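Local coordinates for protein signal recognition particle receptor subunit beta (PDB 2FH5) that binds GTP as the beta subunit of the signal recognition particle receptor, which targets nascent secretory proteins to the endoplasmic reticulum membrane, at residues Val82-Asp87 with Lys96-Phe101; Gln104-Ser109 with Ser178-Lys183. One frame throughout, in Å; residues are numbered along the deposited sequence.

Contact 1. Residues Val82-Asp87 with Lys96-Phe101; sequences VVFVVD and KDVAEF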
# COMPACT_ATOMS: atom_id res chain seq x y z
N VAL B 82 -2.11 -8.43 -14.47
CA VAL B 82 -1.18 -8.07 -13.42
C VAL B 82 -0.62 -6.71 -13.76
O VAL B 82 -0.21 -6.49 -14.90
CB VAL B 82 -0.01 -9.06 -13.35
CG1 VAL B 82 1.03 -8.60 -12.30
CG2 VAL B 82 -0.53 -10.43 -13.01
N VAL B 83 -0.64 -5.80 -12.78
CA VAL B 83 -0.07 -4.46 -12.95
C VAL B 83 1.11 -4.42 -12.02
O VAL B 83 0.95 -4.54 -10.79
CB VAL B 83 -1.03 -3.35 -12.52
CG1 VAL B 83 -0.36 -1.97 -12.70
CG2 VAL B 83 -2.32 -3.44 -13.33
N PHE B 84 2.29 -4.31 -12.59
CA PHE B 84 3.50 -4.26 -11.80
C PHE B 84 3.82 -2.77 -11.66
O PHE B 84 4.15 -2.10 -12.65
CB PHE B 84 4.64 -5.02 -12.51
CG PHE B 84 5.89 -5.19 -11.69
CD1 PHE B 84 6.79 -4.13 -11.51
CD2 PHE B 84 6.16 -6.41 -11.08
CE1 PHE B 84 7.95 -4.29 -10.73
CE2 PHE B 84 7.32 -6.59 -10.28
CZ PHE B 84 8.22 -5.53 -10.11
N VAL B 85 3.68 -2.25 -10.44
CA VAL B 85 3.93 -0.83 -10.18
C VAL B 85 5.40 -0.49 -9.90
O VAL B 85 6.08 -1.18 -9.15
CB VAL B 85 3.08 -0.36 -9.02
CG1 VAL B 85 3.22 1.12 -8.85
CG2 VAL B 85 1.63 -0.79 -9.25
N VAL B 86 5.87 0.59 -10.50
CA VAL B 86 7.25 1.03 -10.35
C VAL B 86 7.37 2.49 -9.90
O VAL B 86 6.74 3.37 -10.49
CB VAL B 86 8.01 0.88 -11.69
CG1 VAL B 86 9.48 1.34 -11.55
CG2 VAL B 86 7.93 -0.54 -12.15
N ASP B 87 8.17 2.75 -8.87
CA ASP B 87 8.38 4.11 -8.43
C ASP B 87 9.35 4.67 -9.47
O ASP B 87 10.54 4.37 -9.43
CB ASP B 87 9.05 4.13 -7.05
CG ASP B 87 9.32 5.55 -6.53
OD1 ASP B 87 9.72 6.40 -7.34
OD2 ASP B 87 9.14 5.81 -5.31
N LYS B 96 17.82 -2.91 -9.68
CA LYS B 96 18.09 -4.31 -9.45
C LYS B 96 17.00 -5.01 -8.65
O LYS B 96 16.63 -6.13 -8.98
CB LYS B 96 19.47 -4.48 -8.81
CG LYS B 96 20.57 -4.02 -9.76
CD LYS B 96 21.95 -4.55 -9.40
CE LYS B 96 22.86 -4.63 -10.64
NZ LYS B 96 22.86 -3.36 -11.47
N ASP B 97 16.47 -4.34 -7.62
CA ASP B 97 15.41 -4.95 -6.82
C ASP B 97 14.14 -5.10 -7.65
O ASP B 97 13.44 -6.10 -7.55
CB ASP B 97 15.12 -4.11 -5.57
CG ASP B 97 16.21 -4.23 -4.51
OD1 ASP B 97 16.61 -5.38 -4.19
OD2 ASP B 97 16.67 -3.19 -3.99
N VAL B 98 13.87 -4.10 -8.49
CA VAL B 98 12.71 -4.13 -9.37
C VAL B 98 12.84 -5.28 -10.36
O VAL B 98 11.95 -6.13 -10.43
CB VAL B 98 12.59 -2.81 -10.19
CG1 VAL B 98 11.48 -2.94 -11.21
CG2 VAL B 98 12.34 -1.63 -9.26
N ALA B 99 13.93 -5.30 -11.13
CA ALA B 99 14.17 -6.37 -12.13
C ALA B 99 14.06 -7.77 -11.54
O ALA B 99 13.45 -8.67 -12.12
CB ALA B 99 15.55 -6.19 -12.79
N GLU B 100 14.64 -7.96 -10.36
CA GLU B 100 14.61 -9.25 -9.69
C GLU B 100 13.21 -9.71 -9.33
O GLU B 100 12.90 -10.91 -9.42
CB GLU B 100 15.47 -9.18 -8.43
CG GLU B 100 15.38 -10.38 -7.54
CD GLU B 100 16.40 -10.29 -6.41
OE1 GLU B 100 17.61 -10.40 -6.72
OE2 GLU B 100 16.00 -10.11 -5.22
N PHE B 101 12.35 -8.77 -8.92
CA PHE B 101 11.00 -9.13 -8.56
C PHE B 101 10.20 -9.34 -9.84
O PHE B 101 9.45 -10.30 -9.95
CB PHE B 101 10.38 -8.03 -7.68
CG PHE B 101 8.95 -8.30 -7.24
CD1 PHE B 101 8.42 -9.59 -7.20
CD2 PHE B 101 8.11 -7.24 -6.89
CE1 PHE B 101 7.08 -9.83 -6.84
CE2 PHE B 101 6.78 -7.46 -6.52
CZ PHE B 101 6.26 -8.76 -6.50
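Phe84, on strand 82-87, drives its ring against Phe101 and Val98 of the helical segment 96-101. The aromatic pair is oblique: the ring centroids are 5.2 Å apart and the planes are turned by 53°. Phe84 CE2 lies over one face of the Phe101 ring, offset toward its rim, 3.5 Å from Phe101 CD2. Phe84 CZ follows it onto the same carbon of Phe101. With chi1 at -172° the ring extends opposite the backbone N of Phe84, and this carries its far edge, CE1, CE2 and CZ, to the helix.

Valine methyl groups complete the apolar contact. Phe84 CE1 lies 3.8 Å from Val98 CG1, and that methyl group also has Val86 CG2 as a looser neighbour at 4.4 Å. Val86 CG2 in turn sits at the edge of the Phe84 ring, in its plane, so the two strand residues present a continuous apolar surface to Val98. Trimming Phe84 to an alanine would probably strip one face of Phe101 of its Phe84 cover, leave Val98 CG1 with only the looser Val86 contact within this pair of segments, and open a gap between strand and helix.

The segments run antiparallel, at 175°, and their axes approach to 10.3 Å, as suits a strand and the following helix in the beta-alpha-beta unit of a P-loop GTPase. Val98 also packs on Leu140 of helix 133-150, while Phe101 meets Phe69 and makes a cation-pi contact with Arg68, both of helix 65-75. Backbone bonds tie the strand to its parallel neighbours 9-13 and 117-123.

Contact 2. Residues Gln104-Ser109 with Ser178-Lys183; sequences QVLIDS and SQLPLK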
# COMPACT_ATOMS: atom_id res chain seq x y z
N GLN B 104 10.65 -12.87 -11.38
CA GLN B 104 9.77 -13.88 -10.80
C GLN B 104 8.32 -13.69 -11.26
O GLN B 104 7.59 -14.66 -11.40
CB GLN B 104 9.81 -13.84 -9.27
CG GLN B 104 10.61 -14.98 -8.65
CD GLN B 104 11.72 -14.47 -7.72
OE1 GLN B 104 12.27 -15.23 -6.91
NE2 GLN B 104 12.04 -13.18 -7.83
N VAL B 105 7.91 -12.44 -11.48
CA VAL B 105 6.54 -12.20 -11.91
C VAL B 105 6.35 -12.68 -13.36
O VAL B 105 5.29 -13.21 -13.71
CB VAL B 105 6.15 -10.70 -11.78
CG1 VAL B 105 4.83 -10.43 -12.50
CG2 VAL B 105 6.01 -10.33 -10.30
N LEU B 106 7.38 -12.49 -14.19
CA LEU B 106 7.33 -12.91 -15.58
C LEU B 106 7.29 -14.43 -15.65
O LEU B 106 6.48 -15.02 -16.36
CB LEU B 106 8.56 -12.41 -16.33
CG LEU B 106 8.50 -10.93 -16.57
CD1 LEU B 106 9.81 -10.46 -17.15
CD2 LEU B 106 7.35 -10.62 -17.51
N ILE B 107 8.16 -15.06 -14.88
CA ILE B 107 8.17 -16.50 -14.85
C ILE B 107 6.83 -17.04 -14.38
O ILE B 107 6.19 -17.81 -15.09
CB ILE B 107 9.32 -17.01 -13.98
CG1 ILE B 107 10.61 -16.98 -14.81
CG2 ILE B 107 9.02 -18.38 -13.45
CD1 ILE B 107 11.83 -17.42 -14.05
N ASP B 108 6.37 -16.61 -13.20
CA ASP B 108 5.08 -17.07 -12.67
C ASP B 108 3.96 -16.92 -13.68
O ASP B 108 3.14 -17.82 -13.83
CB ASP B 108 4.70 -16.28 -11.43
CG ASP B 108 5.51 -16.65 -10.23
OD1 ASP B 108 6.50 -17.39 -10.37
OD2 ASP B 108 5.16 -16.19 -9.12
N SER B 109 3.93 -15.78 -14.36
CA SER B 109 2.88 -15.50 -15.33
C SER B 109 2.87 -16.45 -16.53
O SER B 109 1.79 -16.87 -16.99
CB SER B 109 3.00 -14.06 -15.82
OG SER B 109 2.86 -13.16 -14.73
N SER B 178 9.23 -7.97 -25.91
CA SER B 178 8.49 -8.46 -27.08
C SER B 178 8.71 -9.96 -27.38
O SER B 178 7.86 -10.61 -27.96
CB SER B 178 8.85 -7.65 -28.32
OG SER B 178 10.20 -7.86 -28.67
N GLN B 179 9.85 -10.51 -26.96
CA GLN B 179 10.13 -11.93 -27.18
C GLN B 179 9.30 -12.82 -26.25
O GLN B 179 9.35 -14.05 -26.31
CB GLN B 179 11.62 -12.23 -26.91
CG GLN B 179 12.58 -11.22 -27.50
CD GLN B 179 13.98 -11.43 -26.99
OE1 GLN B 179 14.23 -12.34 -26.17
NE2 GLN B 179 14.92 -10.60 -27.46
N LEU B 180 8.52 -12.20 -25.37
CA LEU B 180 7.76 -12.98 -24.42
C LEU B 180 6.41 -13.46 -24.90
O LEU B 180 5.71 -12.74 -25.62
CB LEU B 180 7.54 -12.16 -23.14
CG LEU B 180 8.70 -11.85 -22.20
CD1 LEU B 180 8.16 -11.18 -20.95
CD2 LEU B 180 9.42 -13.13 -21.83
N PRO B 181 6.04 -14.69 -24.52
CA PRO B 181 4.73 -15.23 -24.92
C PRO B 181 3.69 -14.64 -23.95
O PRO B 181 2.95 -15.39 -23.31
CB PRO B 181 4.90 -16.73 -24.72
CG PRO B 181 5.86 -16.81 -23.55
CD PRO B 181 6.88 -15.74 -23.92
N LEU B 182 3.67 -13.30 -23.84
CA LEU B 182 2.75 -12.57 -22.95
C LEU B 182 2.47 -11.17 -23.47
O LEU B 182 3.35 -10.54 -24.06
CB LEU B 182 3.36 -12.35 -21.57
CG LEU B 182 3.76 -13.41 -20.55
CD1 LEU B 182 4.83 -12.82 -19.65
CD2 LEU B 182 2.55 -13.82 -19.74
N LYS B 183 1.26 -10.67 -23.23
CA LYS B 183 0.93 -9.29 -23.60
C LYS B 183 1.61 -8.46 -22.49
O LYS B 183 1.34 -8.66 -21.30
CB LYS B 183 -0.58 -9.07 -23.56
CG LYS B 183 -1.38 -9.88 -24.58
CD LYS B 183 -1.17 -9.36 -26.00
CE LYS B 183 -2.10 -10.05 -26.98
NZ LYS B 183 -1.93 -9.51 -28.35
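In this P-loop GTPase fold, the loop leading into the edge strand 184-188 lies against the C-terminal part of helix 91-110, and three leucines and a serine make the contact. Leu106 of the helix supplies one methyl group, CD2, to both loop leucines. It meets Leu180 CD1 at 3.6 Å, the two side chains crossing at about a right angle, and Leu182 CD1 at 4.0 Å on a more slanting approach. Between the two loop leucines, Pro181 centres an inverse gamma turn, with a weak bond from Leu182 N to Leu180 O. The side chains of Leu180 and Leu182, on either side of the turn in sequence, both start out toward the helix.

Leu182 divides its branches: while CD1 goes to Leu106, CD2 rests 4.0 Å from Ser109 CB, one helical turn further on. The contact is thus wholly apolar, although a serine takes part. Phe177 and Leu118 also pack on Leu106, and Met110 touches both Leu180 and Leu182, extending the apolar surroundings.

The hydroxyl of Ser109 is engaged within its own helix. With OG beside the backbone N (chi1 -60°), it turns back along the helix and donates to Val105 O at 2.6 Å. That carbonyl oxygen also takes the helical bond from Ser109 N, the two donors arriving from opposite faces of its plane; Ser109 OG is tilted 27° from that plane.

Contacts 1 and 2 draw on successive parts of helix 91-110, their centres 13 Å apart. Contact 1 fastens the helix to the central strand 79-87, whereas contact 2 seats the later loop before strand 184-188 on it. Val105 joins them directly: its CG2 lies 4.0 Å from Phe84 CE2, and its CG1 is 4.2 Å from Val82 CG1. Contact 1 is the nearer to the nucleotide. The side chain of Phe101 comes within about 4 Å of Gly14 in the GTP-binding P-loop, about 8 Å from the bound GTP and about 11 Å from the magnesium ion. Contact 2 lies away from the nucleotide site.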